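Local coordinates for DUF4848 domain-containing protein (Bacteroides thetaiotaomicron, PDB 4LB8) that is of unknown function but belongs to the DUF4848 family and is probably an exported lipoprotein made with a signal peptide, at residues Asp178-Leu183 / Phe204-Tyr209; Phe196-Lys201 / Thr211-Lys216; Val217-Phe222 / Gln265-Thr270. One frame throughout, in Å; residues are numbered along the deposited sequence.

Contact 1: Asp178-Leu183 / Phe204-Tyr209; sequences DRKVGL and FGWSRY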
loop_
_atom_site.group_PDB
_atom_site.type_symbol
_atom_site.label_atom_id
_atom_site.label_comp_id
_atom_site.label_asym_id
_atom_site.label_seq_id
_atom_site.Cartn_x
_atom_site.Cartn_y
_atom_site.Cartn_z
ATOM N N ASP A 178 10.526 4.543 -5.381
ATOM C CA ASP A 178 11.595 4.115 -6.277
ATOM C C ASP A 178 12.576 3.136 -5.610
ATOM O O ASP A 178 13.577 2.781 -6.231
ATOM C CB ASP A 178 12.323 5.314 -6.907
ATOM C CG ASP A 178 13.079 6.233 -5.972
ATOM O OD1 ASP A 178 13.180 5.909 -4.770
ATOM O OD2 ASP A 178 13.603 7.259 -6.450
ATOM N N ARG A 179 12.235 2.638 -4.389
ATOM C CA ARG A 179 12.979 1.628 -3.633
ATOM C C ARG A 179 12.016 0.585 -3.006
ATOM O O ARG A 179 10.957 0.967 -2.516
ATOM C CB ARG A 179 13.838 2.272 -2.530
ATOM C CG ARG A 179 14.898 3.277 -2.976
ATOM C CD ARG A 179 16.025 2.663 -3.778
ATOM N NE ARG A 179 17.007 3.660 -4.204
ATOM C CZ ARG A 179 16.936 4.355 -5.339
ATOM N NH1 ARG A 179 15.920 4.174 -6.175
ATOM N NH2 ARG A 179 17.870 5.244 -5.639
ATOM N N LYS A 180 12.392 -0.710 -3.028
ATOM C CA LYS A 180 11.678 -1.863 -2.430
ATOM C C LYS A 180 12.600 -2.639 -1.501
ATOM O O LYS A 180 13.787 -2.780 -1.802
ATOM C CB LYS A 180 11.190 -2.898 -3.490
ATOM C CG LYS A 180 10.148 -2.477 -4.473
ATOM C CD LYS A 180 10.025 -3.469 -5.648
ATOM C CE LYS A 180 9.249 -4.730 -5.352
ATOM N NZ LYS A 180 8.977 -5.509 -6.590
ATOM N N VAL A 181 12.040 -3.246 -0.454
ATOM C CA VAL A 181 12.797 -4.138 0.425
ATOM C C VAL A 181 11.857 -5.264 0.931
ATOM O O VAL A 181 10.680 -5.040 1.168
ATOM C CB VAL A 181 13.562 -3.394 1.562
ATOM C CG1 VAL A 181 12.621 -2.789 2.593
ATOM C CG2 VAL A 181 14.622 -4.290 2.211
ATOM N N GLY A 182 12.390 -6.463 1.049
ATOM C CA GLY A 182 11.650 -7.609 1.548
ATOM C C GLY A 182 12.485 -8.570 2.372
ATOM O O GLY A 182 13.708 -8.624 2.234
ATOM N N LEU A 183 11.804 -9.306 3.261
ATOM C CA LEU A 183 12.332 -10.384 4.079
ATOM C C LEU A 183 11.288 -11.511 4.050
ATOM O O LEU A 183 10.181 -11.364 4.590
ATOM C CB LEU A 183 12.683 -9.943 5.507
ATOM C CG LEU A 183 13.301 -11.020 6.432
ATOM C CD1 LEU A 183 14.513 -11.670 5.824
ATOM C CD2 LEU A 183 13.622 -10.429 7.783
ATOM N N PHE A 204 13.018 1.715 -17.195
ATOM C CA PHE A 204 12.330 0.577 -17.786
ATOM C C PHE A 204 11.554 -0.236 -16.769
ATOM O O PHE A 204 10.814 -1.136 -17.157
ATOM C CB PHE A 204 13.354 -0.314 -18.516
ATOM C CG PHE A 204 14.045 0.429 -19.636
ATOM C CD1 PHE A 204 13.338 0.830 -20.766
ATOM C CD2 PHE A 204 15.380 0.796 -19.529
ATOM C CE1 PHE A 204 13.961 1.574 -21.774
ATOM C CE2 PHE A 204 16.003 1.531 -20.540
ATOM C CZ PHE A 204 15.290 1.916 -21.654
ATOM N N GLY A 205 11.734 0.077 -15.491
ATOM C CA GLY A 205 11.069 -0.601 -14.394
ATOM C C GLY A 205 11.985 -0.986 -13.258
ATOM O O GLY A 205 13.101 -0.475 -13.151
ATOM N N TRP A 206 11.505 -1.904 -12.404
ATOM C CA TRP A 206 12.223 -2.404 -11.234
ATOM C C TRP A 206 13.256 -3.456 -11.611
ATOM O O TRP A 206 12.993 -4.379 -12.383
ATOM C CB TRP A 206 11.250 -2.963 -10.196
ATOM C CG TRP A 206 10.283 -1.935 -9.705
ATOM C CD1 TRP A 206 9.052 -1.655 -10.219
ATOM C CD2 TRP A 206 10.453 -1.071 -8.576
ATOM N NE1 TRP A 206 8.448 -0.652 -9.491
ATOM C CE2 TRP A 206 9.285 -0.275 -8.475
ATOM C CE3 TRP A 206 11.481 -0.886 -7.639
ATOM C CZ2 TRP A 206 9.131 0.715 -7.493
ATOM C CZ3 TRP A 206 11.315 0.077 -6.649
ATOM C CH2 TRP A 206 10.153 0.864 -6.584
ATOM N N SER A 207 14.432 -3.303 -11.029
ATOM C CA SER A 207 15.611 -4.118 -11.224
ATOM C C SER A 207 16.346 -4.188 -9.895
ATOM O O SER A 207 16.186 -3.297 -9.074
ATOM C CB SER A 207 16.463 -3.477 -12.310
ATOM O OG SER A 207 17.750 -4.043 -12.441
ATOM N N ARG A 208 17.123 -5.245 -9.660
ATOM C CA ARG A 208 17.871 -5.413 -8.414
ATOM C C ARG A 208 19.076 -4.459 -8.314
ATOM O O ARG A 208 19.703 -4.122 -9.325
ATOM C CB ARG A 208 18.341 -6.870 -8.271
ATOM C CG ARG A 208 17.380 -7.684 -7.446
ATOM C CD ARG A 208 17.595 -9.154 -7.602
ATOM N NE ARG A 208 16.331 -9.871 -7.419
ATOM C CZ ARG A 208 15.902 -10.852 -8.207
ATOM N NH1 ARG A 208 16.617 -11.231 -9.258
ATOM N NH2 ARG A 208 14.748 -11.447 -7.962
ATOM N N TYR A 209 19.393 -4.033 -7.085
ATOM C CA TYR A 209 20.521 -3.139 -6.804
ATOM C C TYR A 209 21.066 -3.444 -5.404
ATOM O O TYR A 209 20.312 -3.914 -4.553
ATOM C CB TYR A 209 20.094 -1.656 -6.950
ATOM C CG TYR A 209 19.516 -1.029 -5.692
ATOM C CD1 TYR A 209 18.289 -1.449 -5.174
ATOM C CD2 TYR A 209 20.196 -0.016 -5.021
ATOM C CE1 TYR A 209 17.769 -0.894 -4.000
ATOM C CE2 TYR A 209 19.692 0.537 -3.841
ATOM C CZ TYR A 209 18.476 0.098 -3.335
ATOM O OH TYR A 209 17.978 0.649 -2.172
HETATM O O HOH W 1 15.886 -1.000 -0.688
#

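Contact 2: Phe196-Lys201 / Thr211-Lys216; sequences FTSQKK and TTYHAK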
loop_
_atom_site.group_PDB
_atom_site.type_symbol
_atom_site.label_atom_id
_atom_site.label_comp_id
_atom_site.label_asym_id
_atom_site.label_seq_id
_atom_site.Cartn_x
_atom_site.Cartn_y
_atom_site.Cartn_z
ATOM N N PHE A 196 16.419 -11.906 1.526
ATOM C CA PHE A 196 16.515 -10.453 1.658
ATOM C C PHE A 196 16.535 -9.927 0.257
ATOM O O PHE A 196 17.365 -10.371 -0.540
ATOM C CB PHE A 196 17.767 -10.031 2.433
ATOM C CG PHE A 196 17.837 -10.377 3.899
ATOM C CD1 PHE A 196 18.308 -11.616 4.317
ATOM C CD2 PHE A 196 17.535 -9.428 4.869
ATOM C CE1 PHE A 196 18.423 -11.921 5.679
ATOM C CE2 PHE A 196 17.657 -9.736 6.242
ATOM C CZ PHE A 196 18.106 -10.979 6.634
ATOM N N THR A 197 15.587 -9.034 -0.077
ATOM C CA THR A 197 15.440 -8.510 -1.440
ATOM C C THR A 197 15.407 -6.967 -1.497
ATOM O O THR A 197 14.949 -6.309 -0.560
ATOM C CB THR A 197 14.166 -9.084 -2.116
ATOM O OG1 THR A 197 13.047 -8.895 -1.256
ATOM C CG2 THR A 197 14.290 -10.561 -2.484
ATOM N N SER A 198 15.899 -6.404 -2.611
ATOM C CA SER A 198 15.889 -4.974 -2.816
ATOM C C SER A 198 15.933 -4.650 -4.287
ATOM O O SER A 198 16.706 -5.248 -5.057
ATOM C CB SER A 198 17.027 -4.278 -2.075
ATOM O OG SER A 198 18.252 -4.309 -2.789
ATOM N N GLN A 199 15.101 -3.683 -4.668
ATOM C CA GLN A 199 14.992 -3.200 -6.032
ATOM C C GLN A 199 14.912 -1.676 -6.062
ATOM O O GLN A 199 14.522 -1.056 -5.072
ATOM C CB GLN A 199 13.765 -3.811 -6.720
ATOM C CG GLN A 199 13.849 -5.318 -6.939
ATOM C CD GLN A 199 12.736 -5.800 -7.835
ATOM O OE1 GLN A 199 11.551 -5.623 -7.548
ATOM N NE2 GLN A 199 13.089 -6.384 -8.966
ATOM N N LYS A 200 15.318 -1.087 -7.195
ATOM C CA LYS A 200 15.262 0.343 -7.495
ATOM C C LYS A 200 14.484 0.513 -8.790
ATOM O O LYS A 200 14.609 -0.327 -9.692
ATOM C CB LYS A 200 16.671 1.001 -7.584
ATOM C CG LYS A 200 17.696 0.239 -8.438
ATOM C CD LYS A 200 17.849 0.763 -9.857
ATOM C CE LYS A 200 18.124 -0.354 -10.838
ATOM N NZ LYS A 200 17.435 -0.117 -12.142
ATOM N N LYS A 201 13.687 1.586 -8.887
ATOM C CA LYS A 201 12.905 1.873 -10.077
ATOM C C LYS A 201 13.765 2.695 -11.045
ATOM O O LYS A 201 14.270 3.753 -10.677
ATOM C CB LYS A 201 11.611 2.618 -9.689
ATOM C CG LYS A 201 10.409 2.427 -10.611
ATOM C CD LYS A 201 9.283 3.400 -10.220
ATOM C CE LYS A 201 8.071 3.393 -11.141
ATOM N NZ LYS A 201 7.125 2.267 -10.859
ATOM N N THR A 211 22.277 -2.903 -1.526
ATOM C CA THR A 211 21.865 -2.071 -0.378
ATOM C C THR A 211 22.353 -2.680 0.958
ATOM O O THR A 211 22.947 -3.765 0.978
ATOM C CB THR A 211 20.319 -1.864 -0.362
ATOM O OG1 THR A 211 19.997 -0.736 0.456
ATOM C CG2 THR A 211 19.556 -3.075 0.160
ATOM N N THR A 212 22.093 -1.977 2.067
ATOM C CA THR A 212 22.360 -2.439 3.424
ATOM C C THR A 212 20.998 -2.799 4.010
ATOM O O THR A 212 20.094 -1.979 3.913
ATOM C CB THR A 212 23.104 -1.357 4.225
ATOM O OG1 THR A 212 24.464 -1.326 3.783
ATOM C CG2 THR A 212 23.077 -1.611 5.719
ATOM N N TYR A 213 20.834 -4.022 4.567
ATOM C CA TYR A 213 19.561 -4.444 5.160
ATOM C C TYR A 213 19.591 -4.275 6.662
ATOM O O TYR A 213 20.646 -4.387 7.301
ATOM C CB TYR A 213 19.189 -5.887 4.811
ATOM C CG TYR A 213 19.137 -6.155 3.329
ATOM C CD1 TYR A 213 20.265 -6.594 2.638
ATOM C CD2 TYR A 213 17.958 -5.997 2.618
ATOM C CE1 TYR A 213 20.218 -6.848 1.271
ATOM C CE2 TYR A 213 17.901 -6.247 1.253
ATOM C CZ TYR A 213 19.033 -6.670 0.582
ATOM O OH TYR A 213 18.965 -6.901 -0.769
ATOM N N HIS A 214 18.401 -3.991 7.209
ATOM C CA HIS A 214 18.122 -3.721 8.612
ATOM C C HIS A 214 16.848 -4.445 9.033
ATOM O O HIS A 214 15.777 -4.247 8.460
ATOM C CB HIS A 214 17.985 -2.217 8.853
ATOM C CG HIS A 214 19.176 -1.404 8.451
ATOM N ND1 HIS A 214 20.365 -1.459 9.165
ATOM C CD2 HIS A 214 19.315 -0.522 7.437
ATOM C CE1 HIS A 214 21.188 -0.633 8.547
ATOM N NE2 HIS A 214 20.592 -0.021 7.520
ATOM N N ALA A 215 16.993 -5.317 10.023
ATOM C CA ALA A 215 15.890 -6.097 10.536
ATOM C C ALA A 215 15.877 -6.065 12.046
ATOM O O ALA A 215 16.909 -5.828 12.686
ATOM C CB ALA A 215 15.991 -7.535 10.037
ATOM N N LYS A 216 14.678 -6.253 12.590
ATOM C CA LYS A 216 14.321 -6.373 13.992
ATOM C C LYS A 216 13.518 -7.674 14.113
ATOM O O LYS A 216 12.410 -7.798 13.583
ATOM C CB LYS A 216 13.532 -5.143 14.459
ATOM C CG LYS A 216 14.403 -4.046 15.058
ATOM C CD LYS A 216 13.615 -2.743 15.296
ATOM C CE LYS A 216 12.778 -2.744 16.568
ATOM N NZ LYS A 216 11.635 -1.785 16.495
#

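Contact 3: Val217-Phe222 / Gln265-Thr270; sequences VNLRGF and QECTGT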
loop_
_atom_site.group_PDB
_atom_site.type_symbol
_atom_site.label_atom_id
_atom_site.label_comp_id
_atom_site.label_asym_id
_atom_site.label_seq_id
_atom_site.Cartn_x
_atom_site.Cartn_y
_atom_site.Cartn_z
ATOM N N VAL A 217 14.122 -8.666 14.735
ATOM C CA VAL A 217 13.583 -10.022 14.843
ATOM C C VAL A 217 13.248 -10.334 16.307
ATOM O O VAL A 217 14.080 -10.120 17.198
ATOM C CB VAL A 217 14.650 -11.011 14.267
ATOM C CG1 VAL A 217 14.189 -12.471 14.336
ATOM C CG2 VAL A 217 15.072 -10.627 12.847
ATOM N N ASN A 218 12.034 -10.827 16.561
ATOM C CA ASN A 218 11.649 -11.250 17.917
ATOM C C ASN A 218 10.894 -12.553 17.779
ATOM O O ASN A 218 9.700 -12.523 17.470
ATOM C CB ASN A 218 10.833 -10.183 18.663
ATOM C CG ASN A 218 10.561 -10.516 20.111
ATOM O OD1 ASN A 218 11.185 -11.382 20.728
ATOM N ND2 ASN A 218 9.604 -9.834 20.685
ATOM N N LEU A 219 11.597 -13.684 17.943
ATOM C CA LEU A 219 10.998 -15.000 17.723
ATOM C C LEU A 219 11.117 -15.946 18.900
ATOM O O LEU A 219 12.148 -15.981 19.569
ATOM C CB LEU A 219 11.627 -15.698 16.490
ATOM C CG LEU A 219 11.543 -14.988 15.137
ATOM C CD1 LEU A 219 12.261 -15.795 14.053
ATOM C CD2 LEU A 219 10.118 -14.717 14.745
ATOM N N ARG A 220 10.066 -16.765 19.092
ATOM C CA ARG A 220 10.001 -17.814 20.116
ATOM C C ARG A 220 10.363 -19.156 19.495
ATOM O O ARG A 220 9.987 -19.412 18.352
ATOM C CB ARG A 220 8.611 -17.881 20.767
ATOM C CG ARG A 220 8.480 -17.004 22.005
ATOM C CD ARG A 220 7.044 -16.570 22.286
ATOM N NE ARG A 220 6.183 -16.411 21.095
ATOM C CZ ARG A 220 6.060 -15.303 20.356
ATOM N NH1 ARG A 220 6.793 -14.227 20.629
ATOM N NH2 ARG A 220 5.226 -15.275 19.323
ATOM N N GLY A 221 11.097 -19.977 20.239
ATOM C CA GLY A 221 11.553 -21.291 19.800
ATOM C C GLY A 221 12.499 -21.168 18.634
ATOM O O GLY A 221 12.360 -21.875 17.627
ATOM N N PHE A 222 13.457 -20.241 18.765
ATOM C CA PHE A 222 14.354 -19.892 17.688
ATOM C C PHE A 222 15.812 -19.767 18.100
ATOM O O PHE A 222 16.164 -19.197 19.142
ATOM C CB PHE A 222 13.890 -18.570 17.067
ATOM C CG PHE A 222 14.672 -18.060 15.877
ATOM C CD1 PHE A 222 14.568 -18.685 14.633
ATOM C CD2 PHE A 222 15.500 -16.946 15.994
ATOM C CE1 PHE A 222 15.287 -18.206 13.531
ATOM C CE2 PHE A 222 16.199 -16.459 14.887
ATOM C CZ PHE A 222 16.085 -17.089 13.665
ATOM N N GLN A 265 8.393 -27.176 18.407
ATOM C CA GLN A 265 7.388 -27.571 17.426
ATOM C C GLN A 265 6.939 -26.356 16.597
ATOM O O GLN A 265 6.689 -26.501 15.399
ATOM C CB GLN A 265 6.198 -28.222 18.146
ATOM C CG GLN A 265 5.199 -28.926 17.228
ATOM C CD GLN A 265 3.953 -29.322 17.990
ATOM O OE1 GLN A 265 3.969 -30.221 18.842
ATOM N NE2 GLN A 265 2.846 -28.644 17.710
ATOM N N GLU A 266 6.863 -25.170 17.226
ATOM C CA GLU A 266 6.459 -23.943 16.536
ATOM C C GLU A 266 7.402 -22.782 16.813
ATOM O O GLU A 266 7.815 -22.539 17.958
ATOM C CB GLU A 266 5.033 -23.532 16.914
ATOM C CG GLU A 266 3.957 -24.382 16.259
ATOM C CD GLU A 266 2.794 -24.755 17.159
ATOM O OE1 GLU A 266 2.221 -23.843 17.802
ATOM O OE2 GLU A 266 2.439 -25.957 17.203
ATOM N N CYS A 267 7.711 -22.055 15.739
ATOM C CA CYS A 267 8.524 -20.855 15.730
ATOM C C CYS A 267 7.647 -19.690 15.326
ATOM O O CYS A 267 7.222 -19.566 14.164
ATOM C CB CYS A 267 9.727 -21.010 14.815
ATOM S SG CYS A 267 10.745 -19.529 14.704
ATOM N N THR A 268 7.292 -18.880 16.336
ATOM C CA THR A 268 6.389 -17.747 16.184
ATOM C C THR A 268 7.072 -16.449 16.631
ATOM O O THR A 268 8.122 -16.478 17.256
ATOM C CB THR A 268 5.093 -18.025 16.959
ATOM O OG1 THR A 268 5.395 -18.065 18.342
ATOM C CG2 THR A 268 4.422 -19.351 16.557
ATOM N N GLY A 269 6.478 -15.326 16.271
ATOM C CA GLY A 269 6.961 -13.998 16.605
ATOM C C GLY A 269 6.749 -13.017 15.476
ATOM O O GLY A 269 5.870 -13.212 14.626
ATOM N N THR A 270 7.560 -11.945 15.466
ATOM C CA THR A 270 7.496 -10.882 14.452
ATOM C C THR A 270 8.869 -10.561 13.814
ATOM O O THR A 270 9.929 -10.785 14.415
ATOM C CB THR A 270 6.913 -9.582 15.060
ATOM O OG1 THR A 270 7.784 -9.031 16.070
ATOM C CG2 THR A 270 5.492 -9.759 15.590
#

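Contact 1: Asp178-Leu183 / Phe204-Tyr209
Lys180 lies across one face of the Trp206 indole, while Arg179 meets Tyr209 on the other side of an antiparallel beta-sheet. The two segments are not paired with each other: strand 191-201 runs between strands 179-188 and 206-208, and the side chains reach over it from both flanks. The Lys180 chain runs obliquely over the indole, its CD 3.9 Å from the centroid of the six-membered ring and 24° off the ring normal, a CH-pi contact. A bend at chi3 then turns the amine toward Gln199 OE1 of the central strand, its hydrogen-bond partner; any cation-pi attraction between NZ and the five-membered ring is weak. The far rim of the same indole abuts the backbone, where Trp206 CH2 is 3.5 Å from Arg179 N, which sits at the ring edge near its plane.

Arg179 and Tyr209 cross at about a right angle, with guanidinium and phenol planes 61° apart. The aliphatic part does the touching, Arg179 CD lying 3.2 Å from Tyr209 OH. The arginine folds back at chi2 (-67°), and its NH1 gives a 2.7 Å hydrogen bond to Asp178 O, approaching from above the carbonyl plane. A single water links the two sides, 3.0 Å from Tyr209 OH and donating to Lys180 O.

Contact 2: Phe196-Lys201 / Thr211-Lys216
Phe196 CB sits squarely over the Tyr213 ring, 3.9 Å from its centroid, in a CH-pi contact. Beyond it the Phe196 ring is set obliquely, its plane 56° from that of the phenol, and CD2 lies 3.9 Å from Tyr213 CB. The opposite face of the phenol is met near its rim by the methyl of Thr211, from its own segment, which also touches the Ser198 side chain. At the edge, Thr197 O lies in the ring plane, 3.5 Å from Tyr213 CE2, so the tyrosine is wedged between two residues and bordered by a carbonyl.

At its tip, Tyr213 OH receives a weak hydrogen bond from Ser198 OG, 3.4 Å away. The stronger polar partner is Gly252 O, just before strand 254-262. With CG anti to its carbonyl carbon (chi1 -56°), Tyr213 extends from its strand toward these groups, while its backbone N is held by Thr248 OG1.

Further out, strands 196-201 and 213-216 belong to different antiparallel sheets and make no backbone bonds to each other; their axes pass 9.1 Å apart at 134°, and side chains fill the interval. Val181 and Leu183 of strand 179-188 and Ile273 of strand 268-275 extend this packing. Cutting Tyr213 back to an alanine is likely to leave Phe196 CB and the Thr211 methyl facing a gap and Gly252 O without its hydroxyl partner. The interface is thus chiefly apolar and aromatic, with the one buried phenol hydroxyl satisfied by a main-chain carbonyl and only weakly by the serine.

Contact 3: Val217-Phe222 / Gln265-Thr270
Arg220 folds over Thr268 across an antiparallel strand pair, where 213-220 and 268-275 are neighbours in a four-stranded sheet. Its CB lies 3.8 Å from Thr268 O, the same oxygen that accepts the 2.7 Å hydrogen bond of Arg220 N. CG and CD carry the chain outward until a bend at chi3 (-31°) swings the head back over the partner strand. There NE and NH2 both make weak, bent bonds to Thr268 OG1, NH2 at 3.0 Å; CZ hangs above Thr268 O, which faces the guanidinium plane near its rim, and NH1 ends 4.0 Å from Gly269 CA.

The return bond from Thr268 N to Arg220 O is weak, whereas Asn218 and Thr270 exchange two sound backbone bonds. Between them Gly269 is closely opposed to Leu219, their CA atoms 4.3 Å apart, and a side chain on the glycine would run into Asn218 O.

Leu219 CD1 and Cys267 SG lie instead on the buried face with Phe222: CD1 sits over the ring centre, and SG is 3.9 Å from Phe222 CD1. The chemistry therefore divides by face, a weakly bonded, solvent-facing arginine-threonine pair on one and apolar and sulfur-aromatic packing on the other.

In the fold
Contacts 1 and 2 interlock: their segments alternate along the chain, their centres are about 8 Å apart, and strand 191-201, which separates the two sides of contact 1, is itself one side of contact 2. A probable backbone hydrogen bond from Lys201 N to Asp178 O, 2.9 Å, joins them. Contact 3 lies farther along strand 213-220, its centre about 22 Å from that of contact 2 and 28 Å from that of contact 1, and it pairs this strand with 268-275. No active site is known. A diethylene glycol molecule, probably from the crystallisation liquor, lies about 4 Å from the Phe196 side chain, and the second subunit reaches contacts 1 and 2 but not contact 3.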